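PDB 5BMT: uncharacterized protein from Parabacteroides merdae ATCC 43184, which is of unknown function but combines an immunoglobulin-like fold with a region assigned to an OB-type lipoprotein domain family. Local coordinates for residues 83-88 with 180-184; 94-98 with 218-224; 125-131 with 172-178; 156-162 with 205-211. All coordinates share one frame; numbering follows the deposited sequence.

In the fold
All four contacts reach one large mixed sheet. Along the chain the first segments come in the order 83-88, 94-98, 125-131 and 156-162, followed by their partners 172-178, 180-184, 205-211 and 218-224. Interactions 1 and 3 share strand 173-184, with centres about 20 Å apart. Interaction 4 touches interactions 1 and 2 but not 3, and its centre lies about 15 Å from those of the first two. Leu161 packs on Ile181 of interaction 1, and Arg162 reaches the carbonyls of Asp94 and Met96 in interaction 2. Interactions 2 and 3 lie farther out, at the surface. Together the contacts tie distant parts of the sequence into one sheet.

Interaction 1: 83-88 with 180-184; sequences LAKYDL and PIAVE
Leu83 lays its two methyls across the later part of strand 173-184: CD2 rests 4.1 Å from CB of Pro180, while CD1 reaches the carbonyl carbon of Ile181 at 3.8 Å. The leucine and proline side chains cross at about a right angle, and the methyl of Ala182 fills in beside Leu83 CB. A chi1 of -56° puts Leu83 CG anti to its carbonyl carbon, which carries both methyls over the neighbouring chain. Farther along, the ring of Tyr86 spans the branches of Ile181. Its CE2 meets Ile181 CG2 at 4.0 Å, and its CD2 lies equally close to CD1. The last bump is Val183 CG1, set 3.7 Å from CB of Leu88. Backbone bonds fix this register: Ala182 N to Ala84 O (2.9 Å, 173° at the hydrogen), Tyr86 N to Ala182 O and Glu184 N to Tyr86 O. A water joins Ala84 N to Pro180 O beside the first of these bonds. Ile181 and Val183 also pack on Val122 of strand 118-126. Glu184 caps the N of Gly186 and pairs with Arg119. This ladder of alternating N-H and C=O partners is that of a parallel strand pair in a mixed sheet, probably part of the immunoglobulin-like portion of the protein.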
# COMPACT_ATOMS: atom_id res chain seq x y z
N LEU A 83 9.81 0.88 -0.18
CA LEU A 83 9.11 0.04 -1.14
C LEU A 83 9.22 0.62 -2.53
O LEU A 83 9.27 1.84 -2.71
CB LEU A 83 7.63 -0.10 -0.78
CG LEU A 83 7.29 -0.62 0.59
CD1 LEU A 83 5.75 -0.78 0.74
CD2 LEU A 83 8.08 -1.90 0.92
N ALA A 84 9.20 -0.26 -3.54
CA ALA A 84 9.16 0.19 -4.91
C ALA A 84 7.85 0.97 -5.14
O ALA A 84 6.80 0.57 -4.62
CB ALA A 84 9.22 -1.02 -5.84
N LYS A 85 7.94 2.08 -5.89
CA LYS A 85 6.84 3.02 -6.12
C LYS A 85 6.25 2.92 -7.51
O LYS A 85 6.98 2.89 -8.51
CB LYS A 85 7.40 4.47 -6.00
CG LYS A 85 8.15 4.73 -4.74
CD LYS A 85 8.81 6.11 -4.80
CE LYS A 85 9.28 6.48 -3.41
NZ LYS A 85 10.53 5.74 -3.07
N TYR A 86 4.92 2.89 -7.56
CA TYR A 86 4.20 2.84 -8.84
C TYR A 86 3.13 3.90 -8.89
O TYR A 86 2.60 4.32 -7.86
CB TYR A 86 3.56 1.44 -9.04
CG TYR A 86 4.63 0.40 -9.17
CD1 TYR A 86 5.23 0.14 -10.40
CD2 TYR A 86 5.11 -0.28 -8.04
CE1 TYR A 86 6.30 -0.75 -10.51
CE2 TYR A 86 6.17 -1.18 -8.14
CZ TYR A 86 6.76 -1.42 -9.37
OH TYR A 86 7.81 -2.30 -9.47
N ASP A 87 2.78 4.31 -10.10
CA ASP A 87 1.66 5.21 -10.29
C ASP A 87 0.38 4.40 -10.26
O ASP A 87 0.42 3.16 -10.37
CB ASP A 87 1.80 5.84 -11.70
CG ASP A 87 3.05 6.69 -11.83
OD1 ASP A 87 3.43 7.34 -10.83
OD2 ASP A 87 3.62 6.73 -12.95
N LEU A 88 -0.75 5.09 -10.10
CA LEU A 88 -2.04 4.44 -10.23
C LEU A 88 -2.54 4.88 -11.60
O LEU A 88 -2.76 6.07 -11.82
CB LEU A 88 -3.02 4.74 -9.08
CG LEU A 88 -4.47 4.29 -9.32
CD1 LEU A 88 -4.59 2.81 -9.60
CD2 LEU A 88 -5.31 4.62 -8.18
N PRO A 180 5.68 -6.46 -1.05
CA PRO A 180 4.99 -5.20 -0.76
C PRO A 180 5.49 -4.06 -1.64
O PRO A 180 6.70 -3.88 -1.82
CB PRO A 180 5.31 -4.95 0.72
CG PRO A 180 5.73 -6.29 1.27
CD PRO A 180 6.32 -7.06 0.14
N ILE A 181 4.54 -3.30 -2.19
CA ILE A 181 4.84 -2.14 -3.05
C ILE A 181 3.97 -0.96 -2.64
O ILE A 181 2.98 -1.13 -1.92
CB ILE A 181 4.64 -2.46 -4.57
CG1 ILE A 181 3.16 -2.83 -4.82
CG2 ILE A 181 5.60 -3.56 -5.03
CD1 ILE A 181 2.77 -3.01 -6.33
N ALA A 182 4.35 0.25 -3.10
CA ALA A 182 3.62 1.46 -2.80
C ALA A 182 3.07 2.05 -4.08
O ALA A 182 3.83 2.19 -5.04
CB ALA A 182 4.56 2.45 -2.13
N VAL A 183 1.81 2.41 -4.09
CA VAL A 183 1.15 2.99 -5.27
C VAL A 183 0.68 4.39 -4.90
O VAL A 183 0.13 4.60 -3.81
CB VAL A 183 -0.03 2.08 -5.71
CG1 VAL A 183 -0.80 2.71 -6.87
CG2 VAL A 183 0.48 0.67 -6.10
N GLU A 184 0.86 5.36 -5.81
CA GLU A 184 0.35 6.70 -5.55
C GLU A 184 -1.15 6.68 -5.22
O GLU A 184 -1.93 6.11 -5.98
CB GLU A 184 0.59 7.56 -6.82
CG GLU A 184 0.08 8.98 -6.70
CD GLU A 184 0.65 9.74 -5.51
OE1 GLU A 184 1.90 9.75 -5.37
OE2 GLU A 184 -0.15 10.27 -4.71
O HOH W 1 8.98 -3.02 -3.02

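Interaction 2: 94-98 with 218-224; sequences DSMAL and STKIATW
Met96 and Lys220 form a single backbone bridge, their CA atoms 4.4 Å apart, between the loop after strand 85-89 and the run-in to strand 221-233. The loop is shaped by an Asx turn, in which Asp94 OD1 accepts from the N of Met96. Two direct hydrogen bonds flank the bridge. Ile221 N gives to Ser95 O (2.8 Å), lying in the carbonyl plane. Ala97 N gives to Thr219 O at the same length and nearly straight (174°), but from 47° above that carbonyl's plane. Two waters add indirect links: one donates to both Ala97 O and Thr219 O, and the other lies among Ser95 OG, Ile221 O and Trp224 NE1. Outside the pair, Arg162 binds the carbonyls of Asp94 and Met96 and so ties the loop to strand 153-167. Side-chain contact is modest. The methyl of Ala97 makes a methyl-to-carbonyl contact, its CB beside the oxygens of both Thr219 and Ser218. Within 218-224, Ile221 CG2 packs off-centre over one face of the Trp224 indole, whose edge lies beside Ser95 OG. Met96, present as selenomethionine, bends at chi2 (-57°) and again at chi3, curling its tip back over the extended Lys220 chain: SE lies 3.7 Å from Lys220 CE, and the terminal CE of Met96 lies 3.4 Å from Thr219 O.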
# COMPACT_ATOMS: atom_id res chain seq x y z
N ASP A 94 -7.34 -5.03 -20.97
CA ASP A 94 -8.25 -6.13 -21.27
C ASP A 94 -7.62 -7.46 -20.75
O ASP A 94 -6.58 -7.43 -20.07
CB ASP A 94 -8.61 -6.18 -22.77
CG ASP A 94 -7.45 -6.41 -23.73
OD1 ASP A 94 -6.37 -6.85 -23.28
OD2 ASP A 94 -7.63 -6.16 -24.95
N SER A 95 -8.25 -8.61 -21.08
CA SER A 95 -7.83 -9.93 -20.62
C SER A 95 -6.57 -10.45 -21.31
O SER A 95 -6.04 -11.48 -20.88
CB SER A 95 -8.96 -10.94 -20.78
OG SER A 95 -10.00 -10.62 -19.88
N MSE A 96 -6.07 -9.77 -22.36
CA MSE A 96 -4.84 -10.26 -23.00
C MSE A 96 -3.67 -10.26 -22.02
O MSE A 96 -3.47 -9.27 -21.31
CB MSE A 96 -4.47 -9.42 -24.23
CG MSE A 96 -5.55 -9.42 -25.33
SE MSE A 96 -6.04 -11.21 -26.02
CE MSE A 96 -4.22 -11.88 -26.51
N ALA A 97 -2.90 -11.36 -21.99
CA ALA A 97 -1.74 -11.42 -21.10
C ALA A 97 -0.66 -10.42 -21.55
O ALA A 97 -0.42 -10.24 -22.75
CB ALA A 97 -1.17 -12.84 -21.05
N LEU A 98 -0.03 -9.78 -20.58
CA LEU A 98 1.09 -8.88 -20.82
C LEU A 98 2.32 -9.71 -21.09
O LEU A 98 2.37 -10.87 -20.68
CB LEU A 98 1.32 -8.01 -19.57
CG LEU A 98 0.13 -7.17 -19.11
CD1 LEU A 98 0.47 -6.43 -17.86
CD2 LEU A 98 -0.34 -6.19 -20.20
N SER A 218 -1.60 -19.56 -22.15
CA SER A 218 -1.11 -18.40 -21.43
C SER A 218 -1.13 -17.09 -22.27
O SER A 218 -0.31 -16.19 -22.05
CB SER A 218 0.29 -18.65 -20.86
OG SER A 218 0.28 -19.77 -19.98
N THR A 219 -2.11 -16.94 -23.18
CA THR A 219 -2.22 -15.70 -23.96
C THR A 219 -3.26 -14.74 -23.35
O THR A 219 -3.31 -13.57 -23.73
CB THR A 219 -2.58 -16.00 -25.42
OG1 THR A 219 -3.77 -16.78 -25.47
CG2 THR A 219 -1.44 -16.67 -26.18
N LYS A 220 -4.11 -15.25 -22.43
CA LYS A 220 -5.15 -14.45 -21.79
C LYS A 220 -5.31 -14.84 -20.34
O LYS A 220 -4.97 -15.96 -19.95
CB LYS A 220 -6.52 -14.67 -22.47
CG LYS A 220 -6.63 -14.26 -23.93
CD LYS A 220 -8.06 -14.50 -24.40
CE LYS A 220 -8.30 -14.08 -25.82
NZ LYS A 220 -9.75 -14.06 -26.15
N ILE A 221 -5.85 -13.91 -19.53
CA ILE A 221 -6.21 -14.22 -18.16
C ILE A 221 -7.56 -14.93 -18.21
O ILE A 221 -8.51 -14.38 -18.78
CB ILE A 221 -6.28 -12.95 -17.28
CG1 ILE A 221 -4.98 -12.11 -17.37
CG2 ILE A 221 -6.66 -13.31 -15.83
CD1 ILE A 221 -3.67 -12.85 -17.14
N ALA A 222 -7.66 -16.13 -17.61
CA ALA A 222 -8.91 -16.88 -17.60
C ALA A 222 -9.77 -16.56 -16.37
O ALA A 222 -10.99 -16.45 -16.50
CB ALA A 222 -8.62 -18.38 -17.65
N THR A 223 -9.16 -16.51 -15.17
CA THR A 223 -9.92 -16.21 -13.96
C THR A 223 -9.17 -15.19 -13.12
O THR A 223 -7.94 -15.06 -13.21
CB THR A 223 -10.24 -17.45 -13.11
OG1 THR A 223 -9.03 -17.97 -12.55
CG2 THR A 223 -11.00 -18.54 -13.89
N TRP A 224 -9.91 -14.51 -12.26
CA TRP A 224 -9.38 -13.45 -11.40
C TRP A 224 -9.67 -13.74 -9.95
O TRP A 224 -10.71 -14.34 -9.62
CB TRP A 224 -10.05 -12.12 -11.76
CG TRP A 224 -9.87 -11.71 -13.20
CD1 TRP A 224 -10.60 -12.15 -14.27
CD2 TRP A 224 -8.85 -10.87 -13.71
NE1 TRP A 224 -10.13 -11.55 -15.43
CE2 TRP A 224 -9.06 -10.75 -15.11
CE3 TRP A 224 -7.80 -10.13 -13.12
CZ2 TRP A 224 -8.23 -9.98 -15.92
CZ3 TRP A 224 -6.98 -9.36 -13.93
CH2 TRP A 224 -7.20 -9.29 -15.31
O HOH W 2 -10.55 -12.68 -18.18
O HOH W 3 -1.22 -12.31 -24.91

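Interaction 3: 125-131 with 172-178; sequences TFTSVLT and PTISNAM. With EDO (1,2-ethanediol), chain G.
Thr131 holds the carbonyl of Pro172 with two donors: its hydroxyl OG1 gives to Pro172 O at 2.7 Å, and its backbone N adds a weak, bent bond to the same oxygen. With OG1 anti to the carbonyl carbon (chi1 -63°), the hydroxyl turns to Pro172 and also lies 3.3 Å from the proline CD. The next links inward are Ile174 N to Val129 O (2.8 Å, 174° at the hydrogen) and the return bond from Val129 N to Ile174 O, which make a hydrogen-bonded antiparallel pair. Both chains then turn a corner, at Thr127 and at Ser175-Asn176, where Asn176 takes a left-handed backbone conformation. Across the corner Asn176 N still meets Thr127 O at 3.0 Å, though from 56° above the carbonyl plane. Beyond it, Phe126 N gives to Ala177 O (2.8 Å), while the reverse bond is weak. Apolar packing centres on Val129, whose CG2 presses on Ala177 CB at 3.5 Å, tighter than usual for two carbons; nearby, Leu130 CD2 reaches OG1 of Thr173. A 1,2-ethanediol, probably from crystallisation, accepts from Thr173 N. Outside the pair, Phe126 packs on Asn135 and Tyr137 of strand 134-140. A valine in place of Thr131 would probably leave Pro172 O with just the weak backbone bond from this residue, freeing that end to shift. The contact joins strands 118-126 and 128-131 to strand 173-184 at the surface, and with so many of its residues exposed, backbone bonding probably does much to carry the pairing around the bend.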
# COMPACT_ATOMS: atom_id res chain seq x y z
N THR A 125 1.05 -11.38 -3.71
CA THR A 125 1.55 -12.66 -3.24
C THR A 125 1.66 -13.59 -4.43
O THR A 125 0.87 -13.45 -5.38
CB THR A 125 0.62 -13.20 -2.14
OG1 THR A 125 0.38 -12.15 -1.20
CG2 THR A 125 1.18 -14.42 -1.42
N PHE A 126 2.63 -14.52 -4.39
CA PHE A 126 2.86 -15.47 -5.45
C PHE A 126 2.94 -16.87 -4.94
O PHE A 126 3.63 -17.12 -3.93
CB PHE A 126 4.18 -15.13 -6.17
CG PHE A 126 4.19 -13.75 -6.77
CD1 PHE A 126 4.54 -12.64 -6.01
CD2 PHE A 126 3.75 -13.54 -8.07
CE1 PHE A 126 4.49 -11.36 -6.55
CE2 PHE A 126 3.69 -12.26 -8.61
CZ PHE A 126 4.04 -11.17 -7.83
N THR A 127 2.37 -17.82 -5.69
CA THR A 127 2.48 -19.25 -5.37
C THR A 127 3.95 -19.61 -5.22
O THR A 127 4.34 -20.24 -4.24
CB THR A 127 1.78 -20.09 -6.45
OG1 THR A 127 0.41 -19.72 -6.52
CG2 THR A 127 1.92 -21.60 -6.21
N SER A 128 4.78 -19.19 -6.19
CA SER A 128 6.21 -19.41 -6.15
C SER A 128 6.95 -18.33 -6.89
O SER A 128 6.43 -17.75 -7.84
CB SER A 128 6.60 -20.78 -6.71
OG SER A 128 6.37 -20.90 -8.10
N VAL A 129 8.14 -18.03 -6.40
CA VAL A 129 9.11 -17.15 -7.06
C VAL A 129 10.47 -17.77 -6.91
O VAL A 129 10.67 -18.65 -6.07
CB VAL A 129 9.13 -15.68 -6.53
CG1 VAL A 129 7.77 -14.99 -6.64
CG2 VAL A 129 9.66 -15.62 -5.09
N LEU A 130 11.44 -17.26 -7.67
CA LEU A 130 12.82 -17.69 -7.47
C LEU A 130 13.50 -16.68 -6.56
O LEU A 130 13.04 -15.54 -6.44
CB LEU A 130 13.60 -17.84 -8.79
CG LEU A 130 13.17 -18.98 -9.72
CD1 LEU A 130 14.15 -19.10 -10.91
CD2 LEU A 130 13.13 -20.33 -8.98
N THR A 131 14.61 -17.10 -5.93
CA THR A 131 15.41 -16.19 -5.12
C THR A 131 15.97 -15.09 -6.05
O THR A 131 16.39 -15.41 -7.15
CB THR A 131 16.52 -17.00 -4.40
OG1 THR A 131 15.88 -17.93 -3.52
CG2 THR A 131 17.49 -16.12 -3.61
N PRO A 172 17.12 -21.22 -4.50
CA PRO A 172 15.91 -22.04 -4.38
C PRO A 172 14.61 -21.28 -4.64
O PRO A 172 14.58 -20.04 -4.65
CB PRO A 172 15.98 -22.51 -2.92
CG PRO A 172 16.58 -21.33 -2.21
CD PRO A 172 17.58 -20.75 -3.18
N THR A 173 13.54 -22.04 -4.83
CA THR A 173 12.18 -21.53 -4.98
C THR A 173 11.63 -21.13 -3.61
O THR A 173 11.87 -21.83 -2.61
CB THR A 173 11.31 -22.62 -5.64
OG1 THR A 173 11.88 -22.96 -6.91
CG2 THR A 173 9.85 -22.20 -5.81
N ILE A 174 10.91 -19.99 -3.58
CA ILE A 174 10.24 -19.47 -2.39
C ILE A 174 8.74 -19.61 -2.64
O ILE A 174 8.24 -19.16 -3.68
CB ILE A 174 10.63 -18.00 -2.06
CG1 ILE A 174 12.16 -17.83 -1.87
CG2 ILE A 174 9.86 -17.47 -0.83
CD1 ILE A 174 12.69 -16.38 -2.08
N SER A 175 8.03 -20.25 -1.70
CA SER A 175 6.58 -20.41 -1.79
C SER A 175 5.84 -19.30 -1.07
O SER A 175 6.33 -18.82 -0.05
CB SER A 175 6.15 -21.74 -1.19
OG SER A 175 6.65 -22.82 -1.96
N ASN A 176 4.65 -18.92 -1.58
CA ASN A 176 3.79 -17.89 -0.96
C ASN A 176 4.57 -16.62 -0.66
O ASN A 176 4.45 -16.02 0.42
CB ASN A 176 3.12 -18.43 0.34
CG ASN A 176 2.38 -19.72 0.13
OD1 ASN A 176 1.70 -19.91 -0.89
ND2 ASN A 176 2.62 -20.71 1.00
N ALA A 177 5.36 -16.20 -1.65
CA ALA A 177 6.22 -15.04 -1.51
C ALA A 177 5.43 -13.78 -1.61
O ALA A 177 4.47 -13.70 -2.38
CB ALA A 177 7.28 -15.06 -2.60
N MSE A 178 5.82 -12.78 -0.82
CA MSE A 178 5.14 -11.50 -0.77
C MSE A 178 6.07 -10.40 -1.24
O MSE A 178 7.27 -10.44 -0.96
CB MSE A 178 4.64 -11.20 0.64
CG MSE A 178 3.54 -12.18 1.07
SE MSE A 178 3.02 -12.10 2.95
CE MSE A 178 4.64 -11.29 3.72
C1 EDO G . 13.85 -25.83 -5.45
O1 EDO G . 13.82 -24.86 -4.41
C2 EDO G . 15.25 -25.86 -6.13
O2 EDO G . 16.27 -25.97 -5.16
O HOH W 4 4.06 -22.90 -3.74

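Interaction 4: 156-162 with 205-211; sequences VYTLCLR and SYRVKYP
Val156 begins the pairing by resting CG1 4.0 Å from CA of Tyr206. Tyr157 N then bonds Ser205 O, and that oxygen also lies in the plane of the tyrosine ring, at its edge, 3.7 Å from CD2. On the opposite face of the sheet, Thr158 OG1 accepts from Arg207 NE (3.1 Å, 176° at the hydrogen), within 4° of the guanidinium plane. The Arg207 chain reaches it by running extended from CG to NE, and NH2 makes a long, weak ion pair with Glu148. With an alanine at Arg207 the NE donor is gone, and Thr158 OG1 would probably be left without this partner, its hydroxyl freer to turn. The Thr158 and Lys209 side chains cross at about a right angle, CG2 touching CG. Leu159 turns both backbone groups to the same strand, its N to Arg207 O and its O to Lys209 N. After Cys160, whose CB lies 3.9 Å from Lys209 CG, Leu161 N gives to Lys209 O, and Leu161 CB packs on Val208 CG1 (3.7 Å). Arg162 CG closes on Pro211 CG, while its guanidinium pairs with Glu101. Segments 156-162 and 205-211 run parallel, their axes crossing at -29°, bordered by antiparallel strands 134-140 and 221-233: the mostly buried centre of a mixed beta-sheet, probably in the immunoglobulin-like portion.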
# COMPACT_ATOMS: atom_id res chain seq x y z
N VAL A 156 -18.65 -0.76 -3.72
CA VAL A 156 -17.24 -1.16 -3.70
C VAL A 156 -16.63 -0.91 -5.09
O VAL A 156 -17.19 -1.36 -6.11
CB VAL A 156 -17.13 -2.65 -3.31
CG1 VAL A 156 -15.67 -3.12 -3.33
CG2 VAL A 156 -17.78 -2.93 -1.95
N TYR A 157 -15.49 -0.21 -5.13
CA TYR A 157 -14.74 0.04 -6.36
C TYR A 157 -13.73 -1.06 -6.55
O TYR A 157 -13.25 -1.62 -5.57
CB TYR A 157 -14.02 1.40 -6.28
CG TYR A 157 -14.96 2.57 -6.37
CD1 TYR A 157 -15.30 3.12 -7.61
CD2 TYR A 157 -15.51 3.15 -5.23
CE1 TYR A 157 -16.17 4.21 -7.70
CE2 TYR A 157 -16.38 4.24 -5.31
CZ TYR A 157 -16.70 4.77 -6.55
OH TYR A 157 -17.53 5.85 -6.65
N THR A 158 -13.39 -1.36 -7.80
CA THR A 158 -12.40 -2.41 -8.03
C THR A 158 -11.19 -1.84 -8.78
O THR A 158 -11.34 -1.20 -9.83
CB THR A 158 -13.04 -3.57 -8.83
OG1 THR A 158 -14.06 -4.17 -8.04
CG2 THR A 158 -12.01 -4.66 -9.20
N LEU A 159 -10.01 -2.05 -8.19
CA LEU A 159 -8.72 -1.72 -8.79
C LEU A 159 -8.13 -3.03 -9.31
O LEU A 159 -8.58 -4.10 -8.88
CB LEU A 159 -7.79 -1.08 -7.75
CG LEU A 159 -7.99 0.40 -7.44
CD1 LEU A 159 -9.35 0.69 -6.80
CD2 LEU A 159 -6.89 0.89 -6.51
N CYS A 160 -7.19 -2.95 -10.24
CA CYS A 160 -6.59 -4.16 -10.76
C CYS A 160 -5.07 -4.12 -10.63
O CYS A 160 -4.44 -3.13 -10.98
CB CYS A 160 -6.99 -4.36 -12.21
SG CYS A 160 -6.21 -5.78 -12.99
N LEU A 161 -4.49 -5.22 -10.12
CA LEU A 161 -3.03 -5.31 -9.98
C LEU A 161 -2.53 -6.43 -10.87
O LEU A 161 -3.02 -7.58 -10.77
CB LEU A 161 -2.58 -5.56 -8.55
CG LEU A 161 -1.05 -5.61 -8.34
CD1 LEU A 161 -0.39 -4.26 -8.63
CD2 LEU A 161 -0.72 -6.04 -6.93
N ARG A 162 -1.59 -6.09 -11.77
CA ARG A 162 -0.94 -7.07 -12.61
C ARG A 162 0.57 -6.93 -12.49
O ARG A 162 1.08 -5.88 -12.09
CB ARG A 162 -1.43 -6.96 -14.06
CG ARG A 162 -2.91 -7.38 -14.06
CD ARG A 162 -3.68 -7.11 -15.31
NE ARG A 162 -3.28 -8.01 -16.38
CZ ARG A 162 -3.86 -8.04 -17.58
NH1 ARG A 162 -4.90 -7.26 -17.84
NH2 ARG A 162 -3.43 -8.88 -18.50
N SER A 205 -14.98 2.32 -0.19
CA SER A 205 -14.70 0.89 -0.13
C SER A 205 -14.12 0.46 -1.45
O SER A 205 -14.65 0.82 -2.51
CB SER A 205 -15.97 0.09 0.15
OG SER A 205 -16.53 0.39 1.42
N TYR A 206 -13.04 -0.32 -1.41
CA TYR A 206 -12.48 -0.81 -2.67
C TYR A 206 -11.87 -2.19 -2.47
O TYR A 206 -11.66 -2.65 -1.34
CB TYR A 206 -11.43 0.17 -3.23
CG TYR A 206 -10.10 0.13 -2.50
CD1 TYR A 206 -9.88 0.93 -1.37
CD2 TYR A 206 -9.06 -0.68 -2.94
CE1 TYR A 206 -8.68 0.86 -0.66
CE2 TYR A 206 -7.82 -0.69 -2.29
CZ TYR A 206 -7.65 0.04 -1.12
OH TYR A 206 -6.47 -0.06 -0.43
N ARG A 207 -11.60 -2.86 -3.58
CA ARG A 207 -10.89 -4.12 -3.54
C ARG A 207 -9.93 -4.16 -4.71
O ARG A 207 -10.07 -3.35 -5.64
CB ARG A 207 -11.85 -5.31 -3.57
CG ARG A 207 -12.65 -5.31 -4.86
CD ARG A 207 -13.62 -6.45 -4.83
NE ARG A 207 -14.37 -6.51 -6.07
CZ ARG A 207 -15.13 -7.54 -6.41
NH1 ARG A 207 -15.20 -8.61 -5.62
NH2 ARG A 207 -15.80 -7.54 -7.55
N VAL A 208 -8.99 -5.10 -4.70
CA VAL A 208 -8.00 -5.24 -5.76
C VAL A 208 -8.18 -6.60 -6.40
O VAL A 208 -8.11 -7.61 -5.70
CB VAL A 208 -6.56 -5.05 -5.24
CG1 VAL A 208 -5.54 -5.22 -6.37
CG2 VAL A 208 -6.39 -3.67 -4.60
N LYS A 209 -8.39 -6.61 -7.74
CA LYS A 209 -8.48 -7.85 -8.48
C LYS A 209 -7.11 -8.17 -9.10
O LYS A 209 -6.29 -7.28 -9.36
CB LYS A 209 -9.60 -7.81 -9.49
CG LYS A 209 -9.38 -7.08 -10.76
CD LYS A 209 -10.53 -7.52 -11.73
CE LYS A 209 -10.15 -7.40 -13.18
NZ LYS A 209 -11.15 -6.63 -13.96
N TYR A 210 -6.84 -9.45 -9.30
CA TYR A 210 -5.56 -9.86 -9.84
C TYR A 210 -5.72 -11.15 -10.64
O TYR A 210 -6.65 -11.91 -10.37
CB TYR A 210 -4.54 -10.08 -8.68
CG TYR A 210 -5.01 -11.06 -7.62
CD1 TYR A 210 -4.80 -12.43 -7.76
CD2 TYR A 210 -5.67 -10.62 -6.48
CE1 TYR A 210 -5.23 -13.34 -6.80
CE2 TYR A 210 -6.12 -11.52 -5.50
CZ TYR A 210 -5.89 -12.88 -5.67
OH TYR A 210 -6.30 -13.78 -4.72
N PRO A 211 -4.81 -11.44 -11.57
CA PRO A 211 -4.96 -12.69 -12.36
C PRO A 211 -4.68 -13.93 -11.50
O PRO A 211 -3.64 -14.03 -10.85
CB PRO A 211 -3.89 -12.54 -13.46
CG PRO A 211 -3.58 -11.09 -13.52
CD PRO A 211 -3.72 -10.60 -12.08